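Local coordinates for aldehyde dehydrogenase family protein (PDB 5IUV) that probably oxidises indole-3-acetaldehyde to the auxin indole-3-acetic acid with NAD+ as cofactor, a reaction through which this plant pathogen makes auxin, at residues K82-M87 / I135-D140; I397-I402 / A422-Y427. All coordinates share one frame; numbering follows the deposited sequence.

Contact 1. Residues K82-M87 / I135-D140; sequences KRKATM and IDKLYD
Ile135 drives its CD1 methyl against the side of helix 80-96, and this is the tightly packed part of the contact. The methyl lies 3.7 Å from Arg83 CB and 3.6 Å from Lys84 N, so it bears on the helix backbone as well as on a side chain. Ile135 and Arg83 cross at about a right angle. With CG2 anti to the backbone N, the other branch of Ile135 sits 3.9 Å from Arg83 NH2, approaching the guanidinium obliquely. The polar end of Arg83 is held by the carbonyls of Leu78 and Ser183, and Ser183 of helix 170-183 also packs on Ile135.

Lys84, leaving the same helix and only partly buried, makes the polar half, where fewer side-chain carbons meet across the two segments and the second subunit packs over the charges. Its chain runs out extended and then bends at chi3 (67°), which carries NZ across Asp136 to a salt bridge of 2.8 Å with OD2, on that oxygen's syn lone pair. Lys137 NZ reaches OD1 at the same length, also from the syn side but 28° out of the carboxylate plane. One carboxylate thus bridges two ammonium groups, with Lys84 NZ and Lys137 NZ 3.9 Å apart. Glu133 of the second subunit pairs with both lysines and probably offsets their mutual repulsion, while Trp130 of that subunit makes a cation-pi contact with Lys137.

The whole is a salt-bridge network at a subunit interface, set beside an apolar helix-to-loop packing where the chain leaves helix 113-134 for strand 140-142 of the aldehyde dehydrogenase fold.

Contact 2. Residues I397-I402 / A422-Y427; sequences IAQEEI and ANDTPY. With NAD (nicotinamide-adenine-dinucleotide), chain C.
The CA atoms of Gln399 and Thr425 are the nearest pair across the two segments, 6.6 Å apart, where the end of helix 396-399 faces the turn after helix 415-423, an inverse gamma turn centred on Asp424. Gln399 reaches across with its chain bent at chi2, and NE2 gives a hydrogen bond of 3.3 Å to Asp424 O. The N-H points fairly straight at the oxygen (159°), although the donor is tilted 32° from the carbonyl plane. Asn393 ties the two sides further: its carbonyl takes a second bond from Gln399 NE2, and its amide donates to Asp424 OD2. Thr425 OG1 accepts from Tyr427 N at 2.9 Å, an ST turn, and a water links that hydroxyl to Gln399 O.

Pro426 CG lies over one face of the Tyr427 ring, toward its rim, and Gln399 O meets the ring at its edge. Here the contact enters the cofactor pocket of the aldehyde dehydrogenase fold: Glu401, CG anti to the backbone N (chi1 -176°) and extended beyond, sends its carboxylate to the nicotinamide ribose of NAD. OE2 takes a hydrogen bond from O2D at 2.8 Å and OE1 one from O3D at 3.0 Å, so both ribose hydroxyls are gripped by one carboxylate. Tyr427 OH forms the second shell through two waters, one bound to Glu401 N and the other to Glu401 OE1.

How the contacts relate
Followed from the N terminus, after its first helices and strands the chain enters helix 80-96, passes through helices 98-109 and 113-134, and comes back at 135-140, so contact 1 closes an almost wholly helical excursion of 47 residues. Only much later, past most strands of the first sheet and several of the second, does contact 2 close its shorter loop of 19 residues, which holds strand 406-412 and most of helix 415-423. The two loops follow in series, neither nested nor crossing. The contact centres are 39 Å apart on opposite sides of the chain's centre: contact 1 ties helix 80-96 to the segment after helix 113-134, beside a subunit interface, contact 2 two helix ends beside the NAD ribose.

Contact 1. Residues K82-M87 / I135-D140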
ATOM      1  N   LYS A  82      17.422  14.454  -3.600  1.00  9.85           N
ATOM      2  CA  LYS A  82      18.844  14.710  -3.382  1.00 10.76           C
ATOM      3  C   LYS A  82      19.488  13.641  -2.487  1.00  9.27           C
ATOM      4  O   LYS A  82      20.628  13.255  -2.716  1.00  8.57           O
ATOM      5  CB  LYS A  82      19.056  16.102  -2.779  1.00 10.88           C
ATOM      6  CG  LYS A  82      18.768  17.258  -3.734  1.00 14.66           C
ATOM      7  CD  LYS A  82      18.675  18.568  -2.948  1.00 18.73           C
ATOM      8  CE  LYS A  82      18.787  19.793  -3.842  1.00 25.51           C
ATOM      9  NZ  LYS A  82      17.771  19.793  -4.925  1.00 29.90           N
ATOM     10  N   ARG A  83      18.765  13.156  -1.475  1.00  9.41           N
ATOM     11  CA  ARG A  83      19.282  12.054  -0.658  1.00  9.43           C
ATOM     12  C   ARG A  83      19.465  10.801  -1.509  1.00  7.38           C
ATOM     13  O   ARG A  83      20.449  10.086  -1.367  1.00  7.86           O
ATOM     14  CB  ARG A  83      18.358  11.750   0.528  1.00 10.70           C
ATOM     15  CG  ARG A  83      18.245  12.906   1.503  1.00 11.53           C
ATOM     16  CD  ARG A  83      17.968  12.456   2.924  1.00 10.44           C
ATOM     17  NE  ARG A  83      16.820  11.559   3.055  1.00 11.84           N
ATOM     18  CZ  ARG A  83      15.550  11.940   2.998  1.00 11.96           C
ATOM     19  NH1 ARG A  83      15.237  13.207   2.770  1.00 15.07           N
ATOM     20  NH2 ARG A  83      14.587  11.043   3.148  1.00 10.04           N
ATOM     21  N   LYS A  84      18.502  10.541  -2.383  1.00  7.79           N
ATOM     22  CA  LYS A  84      18.591   9.447  -3.336  1.00  8.90           C
ATOM     23  C   LYS A  84      19.870   9.542  -4.173  1.00 10.29           C
ATOM     24  O   LYS A  84      20.624   8.573  -4.274  1.00  7.63           O
ATOM     25  CB  LYS A  84      17.363   9.442  -4.257  1.00  9.65           C
ATOM     26  CG  LYS A  84      17.484   8.496  -5.446  1.00  8.09           C
ATOM     27  CD  LYS A  84      16.190   8.434  -6.293  1.00  8.45           C
ATOM     28  CE  LYS A  84      15.928   9.765  -6.996  1.00 13.22           C
ATOM     29  NZ  LYS A  84      14.758   9.706  -7.935  1.00  9.10           N
ATOM     30  N   ALA A  85      20.106  10.707  -4.771  1.00  7.87           N
ATOM     31  CA  ALA A  85      21.282  10.914  -5.621  1.00  9.61           C
ATOM     32  C   ALA A  85      22.585  10.672  -4.862  1.00 10.64           C
ATOM     33  O   ALA A  85      23.521  10.076  -5.388  1.00  8.50           O
ATOM     34  CB  ALA A  85      21.270  12.330  -6.215  1.00  8.36           C
ATOM     35  N   THR A  86      22.633  11.138  -3.621  1.00  7.69           N
ATOM     36  CA  THR A  86      23.819  10.968  -2.790  1.00  8.51           C
ATOM     37  C   THR A  86      24.043   9.498  -2.438  1.00  7.39           C
ATOM     38  O   THR A  86      25.171   9.013  -2.494  1.00  7.41           O
ATOM     39  CB  THR A  86      23.711  11.802  -1.502  1.00  9.23           C
ATOM     40  OG1 THR A  86      23.601  13.185  -1.851  1.00 12.74           O
ATOM     41  CG2 THR A  86      24.934  11.614  -0.611  1.00  7.50           C
ATOM     42  N   MET A  87      22.968   8.788  -2.095  1.00  7.26           N
ATOM     43  CA  MET A  87      23.085   7.366  -1.747  1.00  7.15           C
ATOM     44  C   MET A  87      23.561   6.535  -2.934  1.00  7.30           C
ATOM     45  O   MET A  87      24.347   5.595  -2.779  1.00  7.27           O
ATOM     46  CB  MET A  87      21.748   6.819  -1.220  1.00  7.10           C
ATOM     47  CG  MET A  87      21.337   7.362   0.158  1.00  7.01           C
ATOM     48  SD  MET A  87      22.567   7.080   1.454  1.00  9.18           S
ATOM     49  CE  MET A  87      22.559   5.289   1.584  1.00  9.31           C
ATOM     50  N   ILE A 135      13.719   5.881  -1.874  1.00  8.64           N
ATOM     51  CA  ILE A 135      13.352   7.016  -1.024  1.00  9.35           C
ATOM     52  C   ILE A 135      12.102   7.761  -1.502  1.00 11.54           C
ATOM     53  O   ILE A 135      11.154   7.946  -0.732  1.00 11.74           O
ATOM     54  CB  ILE A 135      14.510   8.027  -0.912  1.00 10.58           C
ATOM     55  CG1 ILE A 135      15.647   7.446  -0.065  1.00 12.80           C
ATOM     56  CG2 ILE A 135      14.024   9.322  -0.294  1.00 12.57           C
ATOM     57  CD1 ILE A 135      16.903   8.340  -0.029  1.00 13.03           C
ATOM     58  N   ASP A 136      12.088   8.178  -2.765  1.00 10.66           N
ATOM     59  CA  ASP A 136      10.964   8.975  -3.249  1.00  9.79           C
ATOM     60  C   ASP A 136       9.912   8.128  -3.953  1.00  9.51           C
ATOM     61  O   ASP A 136       9.053   8.663  -4.657  1.00 11.38           O
ATOM     62  CB  ASP A 136      11.453  10.102  -4.170  1.00 11.61           C
ATOM     63  CG  ASP A 136      12.269   9.599  -5.351  1.00 12.44           C
ATOM     64  OD1 ASP A 136      12.579   8.393  -5.415  1.00 10.31           O
ATOM     65  OD2 ASP A 136      12.626  10.434  -6.209  1.00 13.27           O
ATOM     66  N   LYS A 137       9.974   6.810  -3.756  1.00  7.57           N
ATOM     67  CA  LYS A 137       8.925   5.911  -4.227  1.00  8.93           C
ATOM     68  C   LYS A 137       8.015   5.523  -3.062  1.00  9.59           C
ATOM     69  O   LYS A 137       6.999   4.865  -3.255  1.00  8.98           O
ATOM     70  CB  LYS A 137       9.517   4.649  -4.874  1.00 10.88           C
ATOM     71  CG  LYS A 137      10.686   4.911  -5.831  1.00 10.22           C
ATOM     72  CD  LYS A 137      10.294   5.837  -6.966  1.00  8.23           C
ATOM     73  CE  LYS A 137      11.420   5.946  -7.996  1.00  9.05           C
ATOM     74  NZ  LYS A 137      12.698   6.417  -7.383  1.00  6.44           N
ATOM     75  N   LEU A 138       8.394   5.931  -1.854  1.00  5.59           N
ATOM     76  CA  LEU A 138       7.598   5.642  -0.665  1.00  9.09           C
ATOM     77  C   LEU A 138       6.556   6.728  -0.424  1.00  9.56           C
ATOM     78  O   LEU A 138       6.863   7.912  -0.511  1.00 11.54           O
ATOM     79  CB  LEU A 138       8.496   5.510   0.566  1.00 10.96           C
ATOM     80  CG  LEU A 138       9.441   4.312   0.558  1.00 16.09           C
ATOM     81  CD1 LEU A 138      10.493   4.466   1.645  1.00 13.63           C
ATOM     82  CD2 LEU A 138       8.632   3.037   0.753  1.00 16.90           C
ATOM     83  N   TYR A 139       5.328   6.317  -0.125  1.00  7.80           N
ATOM     84  CA  TYR A 139       4.263   7.259   0.197  1.00  7.53           C
ATOM     85  C   TYR A 139       3.749   7.002   1.607  1.00  8.80           C
ATOM     86  O   TYR A 139       3.628   5.853   2.027  1.00  7.11           O
ATOM     87  CB  TYR A 139       3.113   7.149  -0.816  1.00  7.99           C
ATOM     88  CG  TYR A 139       3.462   7.657  -2.204  1.00  7.74           C
ATOM     89  CD1 TYR A 139       4.227   6.887  -3.075  1.00  9.95           C
ATOM     90  CD2 TYR A 139       3.024   8.902  -2.642  1.00  7.32           C
ATOM     91  CE1 TYR A 139       4.555   7.345  -4.336  1.00  7.82           C
ATOM     92  CE2 TYR A 139       3.341   9.369  -3.908  1.00  6.59           C
ATOM     93  CZ  TYR A 139       4.104   8.579  -4.753  1.00  7.81           C
ATOM     94  OH  TYR A 139       4.434   9.028  -6.017  1.00 11.01           O
ATOM     95  N   ASP A 140       3.456   8.070   2.338  1.00  8.96           N
ATOM     96  CA  ASP A 140       2.801   7.927   3.633  1.00  8.69           C
ATOM     97  C   ASP A 140       1.283   7.983   3.432  1.00  8.10           C
ATOM     98  O   ASP A 140       0.810   7.751   2.319  1.00  6.67           O
ATOM     99  CB  ASP A 140       3.313   8.987   4.610  1.00  8.29           C
ATOM    100  CG  ASP A 140       4.738   8.692   5.090  1.00 12.74           C
ATOM    101  OD1 ASP A 140       5.146   7.510   5.041  1.00 14.35           O
ATOM    102  OD2 ASP A 140       5.452   9.632   5.510  1.00 11.99           O
TER

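Contact 2. Residues I397-I402 / A422-Y427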
ATOM      1  N   ILE A 397      24.993 -30.578  18.343  1.00 22.67           N
ATOM      2  CA  ILE A 397      25.320 -30.069  17.018  1.00 22.51           C
ATOM      3  C   ILE A 397      24.061 -29.815  16.193  1.00 22.62           C
ATOM      4  O   ILE A 397      24.123 -29.178  15.141  1.00 23.56           O
ATOM      5  CB  ILE A 397      26.259 -31.013  16.243  1.00 23.23           C
ATOM      6  CG1 ILE A 397      25.645 -32.402  16.106  1.00 25.08           C
ATOM      7  CG2 ILE A 397      27.624 -31.078  16.919  1.00 22.65           C
ATOM      8  CD1 ILE A 397      26.295 -33.245  15.030  1.00 24.90           C
ATOM      9  N   ALA A 398      22.921 -30.305  16.674  1.00 19.87           N
ATOM     10  CA  ALA A 398      21.642 -30.037  16.019  1.00 20.82           C
ATOM     11  C   ALA A 398      20.964 -28.810  16.625  1.00 21.38           C
ATOM     12  O   ALA A 398      20.279 -28.064  15.925  1.00 22.19           O
ATOM     13  CB  ALA A 398      20.722 -31.251  16.117  1.00 19.43           C
ATOM     14  N   GLN A 399      21.160 -28.600  17.923  1.00 21.57           N
ATOM     15  CA  GLN A 399      20.501 -27.496  18.627  1.00 22.10           C
ATOM     16  C   GLN A 399      21.288 -26.188  18.587  1.00 24.14           C
ATOM     17  O   GLN A 399      20.708 -25.113  18.443  1.00 17.88           O
ATOM     18  CB  GLN A 399      20.236 -27.889  20.082  1.00 19.31           C
ATOM     19  CG  GLN A 399      19.052 -28.829  20.254  1.00 24.10           C
ATOM     20  CD  GLN A 399      17.744 -28.177  19.852  1.00 25.25           C
ATOM     21  OE1 GLN A 399      17.448 -27.051  20.262  1.00 25.60           O
ATOM     22  NE2 GLN A 399      16.958 -28.872  19.031  1.00 23.40           N
ATOM     23  N   GLU A 400      22.608 -26.276  18.708  1.00 18.93           N
ATOM     24  CA  GLU A 400      23.423 -25.073  18.850  1.00 18.89           C
ATOM     25  C   GLU A 400      24.058 -24.594  17.545  1.00 25.63           C
ATOM     26  O   GLU A 400      24.485 -25.400  16.710  1.00 18.61           O
ATOM     27  CB  GLU A 400      24.505 -25.313  19.904  1.00 19.76           C
ATOM     28  CG  GLU A 400      23.921 -25.720  21.243  1.00 20.24           C
ATOM     29  CD  GLU A 400      24.975 -26.086  22.264  1.00 25.73           C
ATOM     30  OE1 GLU A 400      26.138 -25.655  22.112  1.00 25.90           O
ATOM     31  OE2 GLU A 400      24.631 -26.809  23.220  1.00 26.70           O
ATOM     32  N   GLU A 401      24.108 -23.274  17.373  1.00 18.14           N
ATOM     33  CA  GLU A 401      24.744 -22.686  16.200  1.00 20.11           C
ATOM     34  C   GLU A 401      26.254 -22.862  16.280  1.00 19.40           C
ATOM     35  O   GLU A 401      26.881 -22.461  17.263  1.00 19.00           O
ATOM     36  CB  GLU A 401      24.407 -21.199  16.072  1.00 19.75           C
ATOM     37  CG  GLU A 401      24.979 -20.565  14.811  1.00 20.05           C
ATOM     38  CD  GLU A 401      24.581 -19.107  14.643  1.00 21.73           C
ATOM     39  OE1 GLU A 401      24.590 -18.365  15.648  1.00 23.65           O
ATOM     40  OE2 GLU A 401      24.260 -18.707  13.505  1.00 20.67           O
ATOM     41  N   ILE A 402      26.840 -23.451  15.243  1.00 18.56           N
ATOM     42  CA  ILE A 402      28.270 -23.741  15.249  1.00 19.25           C
ATOM     43  C   ILE A 402      29.067 -22.636  14.555  1.00 20.47           C
ATOM     44  O   ILE A 402      30.164 -22.279  14.993  1.00 19.74           O
ATOM     45  CB  ILE A 402      28.553 -25.095  14.577  1.00 22.26           C
ATOM     46  CG1 ILE A 402      27.822 -26.211  15.334  1.00 19.77           C
ATOM     47  CG2 ILE A 402      30.055 -25.369  14.523  1.00 20.30           C
ATOM     48  CD1 ILE A 402      27.722 -27.525  14.567  1.00 19.94           C
ATOM     49  N   ALA A 422      11.917 -29.395  12.066  1.00 15.81           N
ATOM     50  CA  ALA A 422      12.393 -28.120  11.562  1.00 15.26           C
ATOM     51  C   ALA A 422      12.065 -26.977  12.523  1.00 15.03           C
ATOM     52  O   ALA A 422      12.869 -26.061  12.704  1.00 14.87           O
ATOM     53  CB  ALA A 422      11.797 -27.847  10.183  1.00 14.85           C
ATOM     54  N   ASN A 423      10.891 -27.042  13.149  1.00 15.09           N
ATOM     55  CA  ASN A 423      10.455 -25.992  14.070  1.00 14.95           C
ATOM     56  C   ASN A 423      10.957 -26.209  15.498  1.00 18.32           C
ATOM     57  O   ASN A 423      10.756 -25.362  16.368  1.00 15.43           O
ATOM     58  CB  ASN A 423       8.924 -25.882  14.073  1.00 14.84           C
ATOM     59  CG  ASN A 423       8.392 -25.130  12.865  1.00 14.33           C
ATOM     60  OD1 ASN A 423       9.103 -24.326  12.262  1.00 14.02           O
ATOM     61  ND2 ASN A 423       7.132 -25.386  12.508  1.00 14.31           N
ATOM     62  N   ASP A 424      11.617 -27.337  15.730  1.00 13.64           N
ATOM     63  CA  ASP A 424      12.109 -27.672  17.065  1.00 16.00           C
ATOM     64  C   ASP A 424      13.454 -26.984  17.333  1.00 18.38           C
ATOM     65  O   ASP A 424      14.516 -27.603  17.296  1.00 19.68           O
ATOM     66  CB  ASP A 424      12.223 -29.191  17.222  1.00 17.09           C
ATOM     67  CG  ASP A 424      12.657 -29.605  18.620  1.00 23.88           C
ATOM     68  OD1 ASP A 424      12.369 -28.866  19.586  1.00 25.03           O
ATOM     69  OD2 ASP A 424      13.294 -30.672  18.750  1.00 26.30           O
ATOM     70  N   THR A 425      13.380 -25.690  17.612  1.00 16.96           N
ATOM     71  CA  THR A 425      14.551 -24.840  17.742  1.00 14.28           C
ATOM     72  C   THR A 425      14.105 -23.543  18.389  1.00 13.69           C
ATOM     73  O   THR A 425      12.951 -23.146  18.228  1.00 13.97           O
ATOM     74  CB  THR A 425      15.200 -24.545  16.361  1.00 17.11           C
ATOM     75  OG1 THR A 425      16.247 -23.578  16.504  1.00 14.82           O
ATOM     76  CG2 THR A 425      14.158 -24.008  15.389  1.00 17.12           C
ATOM     77  N   PRO A 426      15.004 -22.882  19.132  1.00 13.69           N
ATOM     78  CA  PRO A 426      14.697 -21.532  19.615  1.00 14.35           C
ATOM     79  C   PRO A 426      14.867 -20.497  18.518  1.00 12.46           C
ATOM     80  O   PRO A 426      14.492 -19.340  18.693  1.00 12.34           O
ATOM     81  CB  PRO A 426      15.732 -21.310  20.722  1.00 13.62           C
ATOM     82  CG  PRO A 426      16.884 -22.144  20.305  1.00 14.73           C
ATOM     83  CD  PRO A 426      16.289 -23.372  19.662  1.00 13.92           C
ATOM     84  N   TYR A 427      15.446 -20.920  17.399  1.00 13.43           N
ATOM     85  CA  TYR A 427      15.744 -20.016  16.294  1.00 14.15           C
ATOM     86  C   TYR A 427      14.620 -19.984  15.256  1.00 14.94           C
ATOM     87  O   TYR A 427      13.621 -20.684  15.395  1.00 14.33           O
ATOM     88  CB  TYR A 427      17.054 -20.427  15.629  1.00 15.03           C
ATOM     89  CG  TYR A 427      18.270 -20.250  16.509  1.00 15.62           C
ATOM     90  CD1 TYR A 427      18.674 -18.983  16.919  1.00 15.21           C
ATOM     91  CD2 TYR A 427      19.028 -21.342  16.912  1.00 16.10           C
ATOM     92  CE1 TYR A 427      19.799 -18.809  17.715  1.00 19.34           C
ATOM     93  CE2 TYR A 427      20.155 -21.179  17.713  1.00 19.35           C
ATOM     94  CZ  TYR A 427      20.536 -19.908  18.105  1.00 22.80           C
ATOM     95  OH  TYR A 427      21.651 -19.729  18.891  1.00 25.51           O
TER
HETATM   96  PA  NAD C 700      28.635 -11.009  18.611  1.00 19.45           P
HETATM   97  O1A NAD C 700      27.289 -11.135  19.216  1.00 13.32           O
HETATM   98  O2A NAD C 700      29.756 -11.552  19.475  1.00 21.98           O
HETATM   99  O5B NAD C 700      28.936  -9.501  18.257  1.00 15.41           O
HETATM  100  C5B NAD C 700      28.331  -8.756  17.180  1.00 16.22           C
HETATM  101  C4B NAD C 700      28.722  -7.312  17.366  1.00 15.78           C
HETATM  102  O4B NAD C 700      28.311  -6.879  18.681  1.00 15.93           O
HETATM  103  C3B NAD C 700      30.210  -6.961  17.254  1.00 31.86           C
HETATM  104  O3B NAD C 700      30.386  -5.690  16.639  1.00 37.62           O
HETATM  105  C2B NAD C 700      30.661  -6.925  18.716  1.00 27.63           C
HETATM  106  O2B NAD C 700      31.812  -6.107  18.908  1.00 15.53           O
HETATM  107  C1B NAD C 700      29.415  -6.347  19.382  1.00 17.08           C
HETATM  108  N9A NAD C 700      29.240  -6.628  20.803  1.00 13.18           N
HETATM  109  C8A NAD C 700      29.748  -7.678  21.523  1.00  9.88           C
HETATM  110  N7A NAD C 700      29.502  -7.618  22.809  1.00 10.67           N
HETATM  111  C5A NAD C 700      28.753  -6.453  22.945  1.00  9.73           C
HETATM  112  C6A NAD C 700      28.133  -5.849  24.058  1.00  9.98           C
HETATM  113  N6A NAD C 700      28.233  -6.310  25.310  1.00 11.79           N
HETATM  114  N1A NAD C 700      27.415  -4.722  23.839  1.00 10.90           N
HETATM  115  C2A NAD C 700      27.346  -4.232  22.597  1.00 10.88           C
HETATM  116  N3A NAD C 700      27.899  -4.705  21.476  1.00  9.95           N
HETATM  117  C4A NAD C 700      28.587  -5.835  21.717  1.00 11.33           C
HETATM  118  O3  NAD C 700      28.656 -11.795  17.211  1.00 29.48           O
HETATM  119  PN  NAD C 700      29.793 -12.092  16.118  1.00 38.13           P
HETATM  120  O1N NAD C 700      30.644 -13.169  16.678  1.00 39.42           O
HETATM  121  O2N NAD C 700      30.423 -10.812  15.719  1.00 34.22           O
HETATM  122  O5D NAD C 700      28.946 -12.593  14.860  1.00 41.32           O
HETATM  123  C5D NAD C 700      28.469 -13.951  14.741  1.00 37.67           C
HETATM  124  C4D NAD C 700      26.992 -13.958  15.048  1.00 36.96           C
HETATM  125  O4D NAD C 700      26.304 -13.090  14.117  1.00 44.24           O
HETATM  126  C3D NAD C 700      26.308 -15.311  14.901  1.00 39.08           C
HETATM  127  O3D NAD C 700      25.465 -15.553  16.022  1.00 37.72           O
HETATM  128  C2D NAD C 700      25.514 -15.130  13.602  1.00 42.46           C
HETATM  129  O2D NAD C 700      24.333 -15.915  13.471  1.00 44.84           O
HETATM  130  C1D NAD C 700      25.112 -13.639  13.670  1.00 43.68           C
HETATM  131  N1N NAD C 700      24.779 -13.109  12.281  1.00 42.41           N
HETATM  132  C2N NAD C 700      23.416 -12.788  12.071  1.00 41.71           C
HETATM  133  C3N NAD C 700      23.019 -12.241  10.860  1.00 40.59           C
HETATM  134  C7N NAD C 700      21.576 -11.944  10.540  1.00 36.70           C
HETATM  135  O7N NAD C 700      20.674 -12.362  11.298  1.00 38.19           O
HETATM  136  N7N NAD C 700      21.314 -11.344   9.405  1.00 29.96           N
HETATM  137  C4N NAD C 700      23.980 -12.041   9.867  1.00 41.24           C
HETATM  138  C5N NAD C 700      25.307 -12.394  10.085  1.00 42.19           C
HETATM  139  C6N NAD C 700      25.689 -12.925  11.307  1.00 42.32           C
HETATM  140  O   HOH W   1      17.351 -27.289  16.138  1.00 25.59           O
HETATM  141  O   HOH W   2      18.366 -25.077  17.157  1.00 25.69           O
HETATM  142  O   HOH W   3      23.244 -21.550  19.537  1.00 18.10           O
HETATM  143  O   HOH W   4      23.282 -17.256  17.935  1.00 24.10           O